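Local coordinates for selenium-binding protein (Sulfolobus tokodaii, PDB 2ECE) that is of unknown function but belongs to the selenium-binding protein family and may bind selenium, at residues W340-Y348 with L358-H369; G392-S400 with L414-P425. One frame throughout, in Å; residues are numbered along the deposited sequence.

Contacts 1 and 2 each pair neighbouring antiparallel strands in consecutive four-stranded sheets of a beta-propeller. Contact 1 joins strands 344-349 and 357-363, the last two of their sheet. Contact 2 joins strands 394-398 and 417-423, the middle pair of the next. The contacts come in series along the chain, and their centres lie about 11 Å apart. They meet directly where Leu421 packs on Val345 and Val362. A probable hydrogen bond from Trp340 NE1 to Asn399 O, 2.9 Å, ties the ends of two segments together. The two sheets therefore stack face to face as adjacent blades of one continuous fold.

Contact 1: residues W340-Y348 with L358-H369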
loop_
_atom_site.group_PDB
_atom_site.type_symbol
_atom_site.label_atom_id
_atom_site.label_comp_id
_atom_site.label_asym_id
_atom_site.label_seq_id
_atom_site.Cartn_x
_atom_site.Cartn_y
_atom_site.Cartn_z
ATOM N N TRP A 340 -6.079 -9.779 6.671
ATOM C CA TRP A 340 -6.663 -10.374 5.483
ATOM C C TRP A 340 -7.034 -11.844 5.647
ATOM O O TRP A 340 -7.790 -12.384 4.847
ATOM C CB TRP A 340 -5.688 -10.211 4.321
ATOM C CG TRP A 340 -6.298 -10.460 2.989
ATOM C CD1 TRP A 340 -7.289 -9.733 2.388
ATOM C CD2 TRP A 340 -5.915 -11.471 2.051
ATOM N NE1 TRP A 340 -7.541 -10.229 1.125
ATOM C CE2 TRP A 340 -6.713 -11.298 0.897
ATOM C CE3 TRP A 340 -4.976 -12.513 2.076
ATOM C CZ2 TRP A 340 -6.594 -12.118 -0.223
ATOM C CZ3 TRP A 340 -4.859 -13.332 0.955
ATOM C CH2 TRP A 340 -5.666 -13.129 -0.173
ATOM N N GLY A 341 -6.495 -12.490 6.677
ATOM C CA GLY A 341 -6.809 -13.889 6.905
ATOM C C GLY A 341 -8.002 -14.017 7.831
ATOM O O GLY A 341 -9.056 -14.519 7.448
ATOM N N ILE A 342 -7.837 -13.535 9.058
ATOM C CA ILE A 342 -8.903 -13.598 10.046
ATOM C C ILE A 342 -10.125 -12.744 9.689
ATOM O O ILE A 342 -11.265 -13.176 9.890
ATOM C CB ILE A 342 -8.351 -13.211 11.435
ATOM C CG1 ILE A 342 -7.517 -14.378 11.973
ATOM C CG2 ILE A 342 -9.492 -12.837 12.379
ATOM C CD1 ILE A 342 -6.621 -14.025 13.123
ATOM N N GLY A 343 -9.892 -11.544 9.158
ATOM C CA GLY A 343 -10.992 -10.672 8.774
ATOM C C GLY A 343 -11.229 -9.487 9.696
ATOM O O GLY A 343 -12.331 -9.308 10.222
ATOM N N GLU A 344 -10.208 -8.654 9.882
ATOM C CA GLU A 344 -10.349 -7.499 10.762
ATOM C C GLU A 344 -9.521 -6.289 10.335
ATOM O O GLU A 344 -8.612 -6.386 9.507
ATOM C CB GLU A 344 -9.910 -7.853 12.192
ATOM C CG GLU A 344 -10.597 -9.041 12.861
ATOM C CD GLU A 344 -9.987 -9.365 14.228
ATOM O OE1 GLU A 344 -8.999 -8.701 14.615
ATOM O OE2 GLU A 344 -10.485 -10.282 14.914
ATOM N N VAL A 345 -9.875 -5.148 10.913
ATOM C CA VAL A 345 -9.139 -3.910 10.741
ATOM C C VAL A 345 -9.019 -3.511 12.201
ATOM O O VAL A 345 -10.021 -3.501 12.927
ATOM C CB VAL A 345 -9.915 -2.801 9.996
ATOM C CG1 VAL A 345 -9.099 -1.517 10.031
ATOM C CG2 VAL A 345 -10.166 -3.196 8.546
ATOM N N ARG A 346 -7.799 -3.230 12.643
ATOM C CA ARG A 346 -7.559 -2.837 14.021
ATOM C C ARG A 346 -6.943 -1.448 14.079
ATOM O O ARG A 346 -6.330 -0.980 13.110
ATOM C CB ARG A 346 -6.609 -3.825 14.703
ATOM C CG ARG A 346 -7.128 -5.247 14.790
ATOM C CD ARG A 346 -6.158 -6.123 15.568
ATOM N NE ARG A 346 -6.660 -7.483 15.729
ATOM C CZ ARG A 346 -6.132 -8.384 16.550
ATOM N NH1 ARG A 346 -5.078 -8.077 17.293
ATOM N NH2 ARG A 346 -6.666 -9.593 16.632
ATOM N N GLN A 347 -7.114 -0.798 15.225
ATOM C CA GLN A 347 -6.568 0.525 15.471
ATOM C C GLN A 347 -5.709 0.424 16.726
ATOM O O GLN A 347 -6.192 0.024 17.782
ATOM C CB GLN A 347 -7.687 1.541 15.708
ATOM C CG GLN A 347 -7.184 2.908 16.155
ATOM C CD GLN A 347 -8.284 3.782 16.728
ATOM O OE1 GLN A 347 -8.609 4.840 16.182
ATOM N NE2 GLN A 347 -8.866 3.342 17.833
ATOM N N TYR A 348 -4.432 0.769 16.607
ATOM C CA TYR A 348 -3.534 0.727 17.749
ATOM C C TYR A 348 -3.069 2.131 18.104
ATOM O O TYR A 348 -2.598 2.876 17.244
ATOM C CB TYR A 348 -2.303 -0.133 17.460
ATOM C CG TYR A 348 -2.545 -1.619 17.460
ATOM C CD1 TYR A 348 -3.092 -2.258 16.351
ATOM C CD2 TYR A 348 -2.217 -2.395 18.575
ATOM C CE1 TYR A 348 -3.305 -3.638 16.346
ATOM C CE2 TYR A 348 -2.425 -3.773 18.585
ATOM C CZ TYR A 348 -2.970 -4.389 17.465
ATOM O OH TYR A 348 -3.175 -5.752 17.464
ATOM N N LEU A 358 -4.140 -1.600 21.676
ATOM C CA LEU A 358 -5.308 -1.881 20.839
ATOM C C LEU A 358 -6.482 -1.029 21.331
ATOM O O LEU A 358 -6.919 -1.175 22.474
ATOM C CB LEU A 358 -5.682 -3.365 20.941
ATOM C CG LEU A 358 -6.165 -4.148 19.713
ATOM C CD1 LEU A 358 -7.011 -5.323 20.194
ATOM C CD2 LEU A 358 -6.979 -3.272 18.780
ATOM N N THR A 359 -6.997 -0.145 20.483
ATOM C CA THR A 359 -8.113 0.706 20.888
ATOM C C THR A 359 -9.331 0.585 19.981
ATOM O O THR A 359 -10.332 1.273 20.185
ATOM C CB THR A 359 -7.697 2.195 20.938
ATOM O OG1 THR A 359 -7.159 2.585 19.668
ATOM C CG2 THR A 359 -6.656 2.428 22.031
ATOM N N GLY A 360 -9.251 -0.285 18.980
ATOM C CA GLY A 360 -10.372 -0.450 18.071
ATOM C C GLY A 360 -10.237 -1.678 17.190
ATOM O O GLY A 360 -9.139 -1.995 16.727
ATOM N N LYS A 361 -11.353 -2.363 16.949
ATOM C CA LYS A 361 -11.359 -3.570 16.124
ATOM C C LYS A 361 -12.726 -3.828 15.492
ATOM O O LYS A 361 -13.741 -3.853 16.188
ATOM C CB LYS A 361 -10.970 -4.783 16.973
ATOM C CG LYS A 361 -11.041 -6.111 16.227
ATOM C CD LYS A 361 -11.021 -7.317 17.164
ATOM C CE LYS A 361 -9.747 -7.408 17.987
ATOM N NZ LYS A 361 -9.755 -8.617 18.854
ATOM N N VAL A 362 -12.755 -4.008 14.175
ATOM C CA VAL A 362 -14.002 -4.310 13.486
ATOM C C VAL A 362 -13.806 -5.597 12.690
ATOM O O VAL A 362 -12.685 -5.934 12.302
ATOM C CB VAL A 362 -14.440 -3.171 12.527
ATOM C CG1 VAL A 362 -14.753 -1.916 13.323
ATOM C CG2 VAL A 362 -13.356 -2.905 11.493
ATOM N N LYS A 363 -14.896 -6.324 12.466
ATOM C CA LYS A 363 -14.840 -7.578 11.722
ATOM C C LYS A 363 -15.483 -7.414 10.353
ATOM O O LYS A 363 -16.605 -6.932 10.239
ATOM C CB LYS A 363 -15.566 -8.694 12.483
ATOM C CG LYS A 363 -15.122 -8.887 13.920
ATOM C CD LYS A 363 -15.904 -10.028 14.559
ATOM C CE LYS A 363 -15.869 -9.955 16.071
ATOM N NZ LYS A 363 -14.478 -9.988 16.594
ATOM N N LEU A 364 -14.762 -7.826 9.317
ATOM C CA LEU A 364 -15.250 -7.728 7.948
ATOM C C LEU A 364 -14.760 -8.957 7.185
ATOM O O LEU A 364 -13.553 -9.204 7.114
ATOM C CB LEU A 364 -14.707 -6.458 7.283
ATOM C CG LEU A 364 -15.112 -5.087 7.834
ATOM C CD1 LEU A 364 -14.176 -4.015 7.281
ATOM C CD2 LEU A 364 -16.564 -4.783 7.459
ATOM N N GLY A 365 -15.694 -9.722 6.623
ATOM C CA GLY A 365 -15.332 -10.921 5.879
ATOM C C GLY A 365 -14.373 -11.811 6.652
ATOM O O GLY A 365 -14.578 -12.067 7.837
ATOM N N GLY A 366 -13.328 -12.292 5.982
ATOM C CA GLY A 366 -12.343 -13.131 6.643
ATOM C C GLY A 366 -12.654 -14.616 6.649
ATOM O O GLY A 366 -13.816 -15.025 6.713
ATOM N N ILE A 367 -11.610 -15.432 6.575
ATOM C CA ILE A 367 -11.792 -16.877 6.599
ATOM C C ILE A 367 -12.284 -17.268 7.994
ATOM O O ILE A 367 -13.049 -18.221 8.150
ATOM C CB ILE A 367 -10.470 -17.610 6.298
ATOM C CG1 ILE A 367 -10.001 -17.283 4.879
ATOM C CG2 ILE A 367 -10.656 -19.108 6.464
ATOM C CD1 ILE A 367 -8.578 -17.715 4.589
ATOM N N PHE A 368 -11.852 -16.517 9.006
ATOM C CA PHE A 368 -12.252 -16.803 10.378
ATOM C C PHE A 368 -13.622 -16.244 10.750
ATOM O O PHE A 368 -14.502 -16.996 11.160
ATOM C CB PHE A 368 -11.210 -16.275 11.368
ATOM C CG PHE A 368 -11.485 -16.664 12.796
ATOM C CD1 PHE A 368 -11.343 -17.988 13.212
ATOM C CD2 PHE A 368 -11.909 -15.713 13.722
ATOM C CE1 PHE A 368 -11.622 -18.359 14.528
ATOM C CE2 PHE A 368 -12.191 -16.073 15.043
ATOM C CZ PHE A 368 -12.047 -17.398 15.446
ATOM N N HIS A 369 -13.808 -14.933 10.602
ATOM C CA HIS A 369 -15.077 -14.288 10.956
ATOM C C HIS A 369 -16.219 -14.441 9.948
ATOM O O HIS A 369 -17.381 -14.521 10.345
ATOM C CB HIS A 369 -14.880 -12.786 11.193
ATOM C CG HIS A 369 -13.995 -12.452 12.353
ATOM N ND1 HIS A 369 -14.245 -12.890 13.635
ATOM C CD2 HIS A 369 -12.890 -11.672 12.430
ATOM C CE1 HIS A 369 -13.333 -12.394 14.453
ATOM N NE2 HIS A 369 -12.499 -11.652 13.747
HETATM O O HOH W 1 -9.733 -11.099 17.224
#
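The His369 ring meets the Glu344 carboxylate at its edge, the two planes 18° apart. NE2 of His369 donates to OE2 of Glu344 at 2.7 Å, almost straight and on the anti lone pair. Lys363 CD lies over one face of the imidazole and Phe368 CD2 over the other, both offset toward the rim. The Arg346 guanidinium has Glu344 OE1 and Tyr348 OH at its edge, in plane, and Lys361 CE over one face. NE and NH2 of Arg346 both hold Glu344 OE1, NE at 2.9 Å, in a side-on salt bridge. NH1 of Arg346 reaches Tyr348 OH at 3.0 Å. Leu358 CG sits over a face of the Tyr348 ring, 4.2 Å from its centroid.

Glu344 CG stands anti to the carbonyl carbon (chi1 -56°), and the extended chain carries the carboxylate between Arg346 and His369. A water donates to Glu344 OE2 and accepts from Lys361 NZ. With an alanine at Glu344, His369 NE2 would probably lose its acceptor and the Arg346 guanidinium would be freer to turn.

On the other sheet face, Val345 CB packs on Val362 CG2 at 3.8 Å. Gly343 and Gly366 bring their CA atoms to 3.5 Å. A side chain on either would clash with the opposite backbone. Close by, the main chains are joined by Ile367 N to Gly341 O at 2.8 Å.

Val345 and Val362 form a hydrogen-bonded pair. At Gln347 the register slips by one, because Thr359 and Gly360 both face it in a classic beta bulge. Strands 344-349 and 357-363 make an antiparallel hairpin, the outer half of a four-stranded beta-propeller blade.

Contact 2: residues G392-S400 with L414-P425; sequences GRRVYVTNS and LKGWMVKLNANP
Asn399 lies over one face of the Trp417 indole, its amide stacked at 22° to the ring plane. Asn399 CB makes a CH-pi contact 3.7 Å from the centroid of the six-membered ring. The same amide grips the opposing backbone twice. ND2 of Asn399 donates to Lys415 O at 2.9 Å, and OD1 of Asn399 accepts from Trp417 N at 3.2 Å. These two bonds fix the rotation of the amide. Asn399 CG lies between its backbone N and carbonyl carbon (chi1 62°), which lays the amide over the indole. Leu414 CD2 rests against Asn399 ND2.

Farther along, Val397 packs beside Trp417, its CG1 3.9 Å from CZ3. Val397 CG2 also meets Leu421 CD1, and Val395 CB lies 3.9 Å from Leu421 CB. On the face with Tyr396, the Lys420 chain runs alongside the phenol, its CD 3.9 Å from Tyr396 CE1. Met418 SD approaches that ring obliquely, a Met-aromatic contact.

Strands 394-398 and 417-423 are the middle antiparallel pair of a four-stranded propeller blade. Val395 with Leu421 and Val397 with Val419 are its hydrogen-bonded pairs. Beyond them, Ala423 N donates to Arg393 O at 2.7 Å.

A water accepts from Lys420 NZ and donates to Tyr396 OH. Lys420 NZ is also bonded to Tyr57 OH. Glu25 holds both Tyr396 OH and Arg394 NE, while Asp391 pairs with Arg394 NH1. At the other end, Ser400 OG bonds to Asp406, and Phe436 of strand 429-438 packs on Trp417.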
loop_
_atom_site.group_PDB
_atom_site.type_symbol
_atom_site.label_atom_id
_atom_site.label_comp_id
_atom_site.label_asym_id
_atom_site.label_seq_id
_atom_site.Cartn_x
_atom_site.Cartn_y
_atom_site.Cartn_z
ATOM N N GLY A 392 -7.916 12.134 9.874
ATOM C CA GLY A 392 -7.882 10.905 10.650
ATOM C C GLY A 392 -9.194 10.292 11.109
ATOM O O GLY A 392 -9.183 9.287 11.821
ATOM N N ARG A 393 -10.322 10.867 10.699
ATOM C CA ARG A 393 -11.629 10.359 11.115
ATOM C C ARG A 393 -12.226 9.241 10.257
ATOM O O ARG A 393 -13.085 8.497 10.728
ATOM C CB ARG A 393 -12.628 11.518 11.186
ATOM C CG ARG A 393 -12.190 12.645 12.109
ATOM C CD ARG A 393 -13.065 13.877 11.944
ATOM N NE ARG A 393 -12.536 15.016 12.693
ATOM C CZ ARG A 393 -12.666 15.180 14.008
ATOM N NH1 ARG A 393 -13.320 14.279 14.735
ATOM N NH2 ARG A 393 -12.130 16.241 14.597
ATOM N N ARG A 394 -11.772 9.108 9.012
ATOM C CA ARG A 394 -12.317 8.085 8.118
ATOM C C ARG A 394 -11.253 7.125 7.580
ATOM O O ARG A 394 -10.173 7.549 7.163
ATOM C CB ARG A 394 -13.035 8.765 6.945
ATOM C CG ARG A 394 -14.112 9.774 7.377
ATOM C CD ARG A 394 -14.570 10.649 6.218
ATOM N NE ARG A 394 -13.527 11.576 5.777
ATOM C CZ ARG A 394 -13.163 12.675 6.436
ATOM N NH1 ARG A 394 -13.756 13.004 7.580
ATOM N NH2 ARG A 394 -12.207 13.455 5.949
ATOM N N VAL A 395 -11.567 5.830 7.602
ATOM C CA VAL A 395 -10.655 4.809 7.098
ATOM C C VAL A 395 -11.372 4.053 5.986
ATOM O O VAL A 395 -12.453 3.506 6.194
ATOM C CB VAL A 395 -10.247 3.796 8.194
ATOM C CG1 VAL A 395 -9.220 2.809 7.631
ATOM C CG2 VAL A 395 -9.673 4.523 9.400
ATOM N N TYR A 396 -10.786 4.047 4.795
ATOM C CA TYR A 396 -11.381 3.353 3.665
ATOM C C TYR A 396 -10.715 1.985 3.567
ATOM O O TYR A 396 -9.511 1.857 3.783
ATOM C CB TYR A 396 -11.180 4.179 2.400
ATOM C CG TYR A 396 -11.891 5.517 2.465
ATOM C CD1 TYR A 396 -13.239 5.628 2.128
ATOM C CD2 TYR A 396 -11.229 6.666 2.914
ATOM C CE1 TYR A 396 -13.912 6.846 2.233
ATOM C CE2 TYR A 396 -11.898 7.892 3.024
ATOM C CZ TYR A 396 -13.235 7.973 2.681
ATOM O OH TYR A 396 -13.893 9.182 2.759
ATOM N N VAL A 397 -11.503 0.965 3.242
ATOM C CA VAL A 397 -10.997 -0.402 3.186
ATOM C C VAL A 397 -11.401 -1.165 1.924
ATOM O O VAL A 397 -12.575 -1.149 1.545
ATOM C CB VAL A 397 -11.529 -1.208 4.395
ATOM C CG1 VAL A 397 -10.800 -2.536 4.501
ATOM C CG2 VAL A 397 -11.394 -0.387 5.681
ATOM N N THR A 398 -10.435 -1.813 1.270
ATOM C CA THR A 398 -10.726 -2.639 0.091
ATOM C C THR A 398 -10.274 -4.069 0.434
ATOM O O THR A 398 -9.649 -4.278 1.476
ATOM C CB THR A 398 -10.043 -2.125 -1.195
ATOM O OG1 THR A 398 -8.623 -2.068 -1.008
ATOM C CG2 THR A 398 -10.601 -0.747 -1.560
ATOM N N ASN A 399 -10.533 -5.039 -0.437
ATOM C CA ASN A 399 -10.265 -6.435 -0.064
ATOM C C ASN A 399 -9.404 -7.382 -0.890
ATOM O O ASN A 399 -9.293 -8.561 -0.538
ATOM C CB ASN A 399 -11.616 -7.114 0.157
ATOM C CG ASN A 399 -12.458 -7.138 -1.107
ATOM O OD1 ASN A 399 -12.412 -6.202 -1.914
ATOM N ND2 ASN A 399 -13.234 -8.204 -1.287
ATOM N N SER A 400 -8.806 -6.906 -1.974
ATOM C CA SER A 400 -7.982 -7.773 -2.800
ATOM C C SER A 400 -6.490 -7.602 -2.515
ATOM O O SER A 400 -6.023 -6.493 -2.280
ATOM C CB SER A 400 -8.266 -7.497 -4.274
ATOM O OG SER A 400 -7.383 -8.234 -5.094
ATOM N N LEU A 414 -13.147 -13.874 -5.048
ATOM C CA LEU A 414 -13.117 -12.581 -4.371
ATOM C C LEU A 414 -13.674 -11.491 -5.264
ATOM O O LEU A 414 -13.206 -11.292 -6.385
ATOM C CB LEU A 414 -11.684 -12.228 -3.963
ATOM C CG LEU A 414 -11.460 -11.052 -3.002
ATOM C CD1 LEU A 414 -10.201 -11.309 -2.209
ATOM C CD2 LEU A 414 -11.367 -9.738 -3.762
ATOM N N LYS A 415 -14.696 -10.802 -4.764
ATOM C CA LYS A 415 -15.318 -9.706 -5.489
ATOM C C LYS A 415 -15.045 -8.438 -4.689
ATOM O O LYS A 415 -15.195 -8.415 -3.461
ATOM C CB LYS A 415 -16.818 -9.961 -5.639
ATOM C CG LYS A 415 -17.113 -11.153 -6.550
ATOM C CD LYS A 415 -18.587 -11.498 -6.589
ATOM C CE LYS A 415 -18.820 -12.738 -7.445
ATOM N NZ LYS A 415 -20.253 -13.156 -7.422
ATOM N N GLY A 416 -14.643 -7.384 -5.390
ATOM C CA GLY A 416 -14.294 -6.144 -4.725
ATOM C C GLY A 416 -15.369 -5.286 -4.093
ATOM O O GLY A 416 -16.500 -5.181 -4.583
ATOM N N TRP A 417 -14.990 -4.675 -2.976
ATOM C CA TRP A 417 -15.846 -3.749 -2.256
ATOM C C TRP A 417 -14.974 -2.692 -1.604
ATOM O O TRP A 417 -13.742 -2.810 -1.575
ATOM C CB TRP A 417 -16.711 -4.444 -1.172
ATOM C CG TRP A 417 -16.053 -5.482 -0.261
ATOM C CD1 TRP A 417 -16.254 -6.836 -0.302
ATOM C CD2 TRP A 417 -15.178 -5.247 0.861
ATOM N NE1 TRP A 417 -15.575 -7.452 0.718
ATOM C CE2 TRP A 417 -14.906 -6.505 1.448
ATOM C CE3 TRP A 417 -14.604 -4.099 1.429
ATOM C CZ2 TRP A 417 -14.083 -6.650 2.573
ATOM C CZ3 TRP A 417 -13.782 -4.243 2.553
ATOM C CH2 TRP A 417 -13.533 -5.511 3.112
ATOM N N MET A 418 -15.614 -1.636 -1.123
ATOM C CA MET A 418 -14.907 -0.592 -0.409
ATOM C C MET A 418 -15.791 -0.223 0.759
ATOM O O MET A 418 -16.958 0.134 0.591
ATOM C CB MET A 418 -14.644 0.642 -1.263
ATOM C CG MET A 418 -13.991 1.744 -0.431
ATOM S SD MET A 418 -13.054 2.970 -1.331
ATOM C CE MET A 418 -14.341 3.703 -2.265
ATOM N N VAL A 419 -15.221 -0.345 1.944
ATOM C CA VAL A 419 -15.932 -0.058 3.169
ATOM C C VAL A 419 -15.348 1.173 3.837
ATOM O O VAL A 419 -14.148 1.451 3.706
ATOM C CB VAL A 419 -15.826 -1.269 4.120
ATOM C CG1 VAL A 419 -16.046 -0.844 5.561
ATOM C CG2 VAL A 419 -16.847 -2.327 3.712
ATOM N N LYS A 420 -16.200 1.919 4.536
ATOM C CA LYS A 420 -15.743 3.096 5.252
ATOM C C LYS A 420 -15.897 2.855 6.744
ATOM O O LYS A 420 -16.918 2.335 7.202
ATOM C CB LYS A 420 -16.525 4.350 4.856
ATOM C CG LYS A 420 -16.064 5.570 5.651
ATOM C CD LYS A 420 -16.527 6.905 5.072
ATOM C CE LYS A 420 -17.938 7.285 5.496
ATOM N NZ LYS A 420 -18.236 8.717 5.168
ATOM N N LEU A 421 -14.864 3.219 7.490
ATOM C CA LEU A 421 -14.863 3.071 8.935
ATOM C C LEU A 421 -14.783 4.472 9.519
ATOM O O LEU A 421 -14.168 5.359 8.933
ATOM C CB LEU A 421 -13.643 2.269 9.390
ATOM C CG LEU A 421 -13.413 0.884 8.783
ATOM C CD1 LEU A 421 -12.165 0.265 9.398
ATOM C CD2 LEU A 421 -14.627 0.001 9.041
ATOM N N ASN A 422 -15.417 4.676 10.665
ATOM C CA ASN A 422 -15.380 5.970 11.325
ATOM C C ASN A 422 -14.446 5.783 12.513
ATOM O O ASN A 422 -14.735 5.002 13.418
ATOM C CB ASN A 422 -16.783 6.370 11.783
ATOM C CG ASN A 422 -17.706 6.686 10.615
ATOM O OD1 ASN A 422 -18.805 6.139 10.515
ATOM N ND2 ASN A 422 -17.266 7.576 9.730
ATOM N N ALA A 423 -13.310 6.473 12.492
ATOM C CA ALA A 423 -12.332 6.349 13.568
ATOM C C ALA A 423 -12.450 7.489 14.570
ATOM O O ALA A 423 -12.622 8.653 14.192
ATOM C CB ALA A 423 -10.927 6.303 12.993
ATOM N N ASN A 424 -12.348 7.142 15.846
ATOM C CA ASN A 424 -12.451 8.116 16.925
ATOM C C ASN A 424 -11.086 8.694 17.278
ATOM O O ASN A 424 -10.177 7.963 17.668
ATOM C CB ASN A 424 -13.061 7.453 18.164
ATOM C CG ASN A 424 -13.438 8.458 19.234
ATOM O OD1 ASN A 424 -12.620 9.284 19.641
ATOM N ND2 ASN A 424 -14.682 8.390 19.699
ATOM N N PRO A 425 -10.929 10.020 17.151
ATOM C CA PRO A 425 -9.662 10.692 17.462
ATOM C C PRO A 425 -9.095 10.357 18.845
ATOM O O PRO A 425 -7.906 10.553 19.102
ATOM C CB PRO A 425 -10.009 12.178 17.306
ATOM C CG PRO A 425 -11.509 12.216 17.533
ATOM C CD PRO A 425 -11.964 11.002 16.785
HETATM O O HOH W 2 -16.613 9.804 3.210
#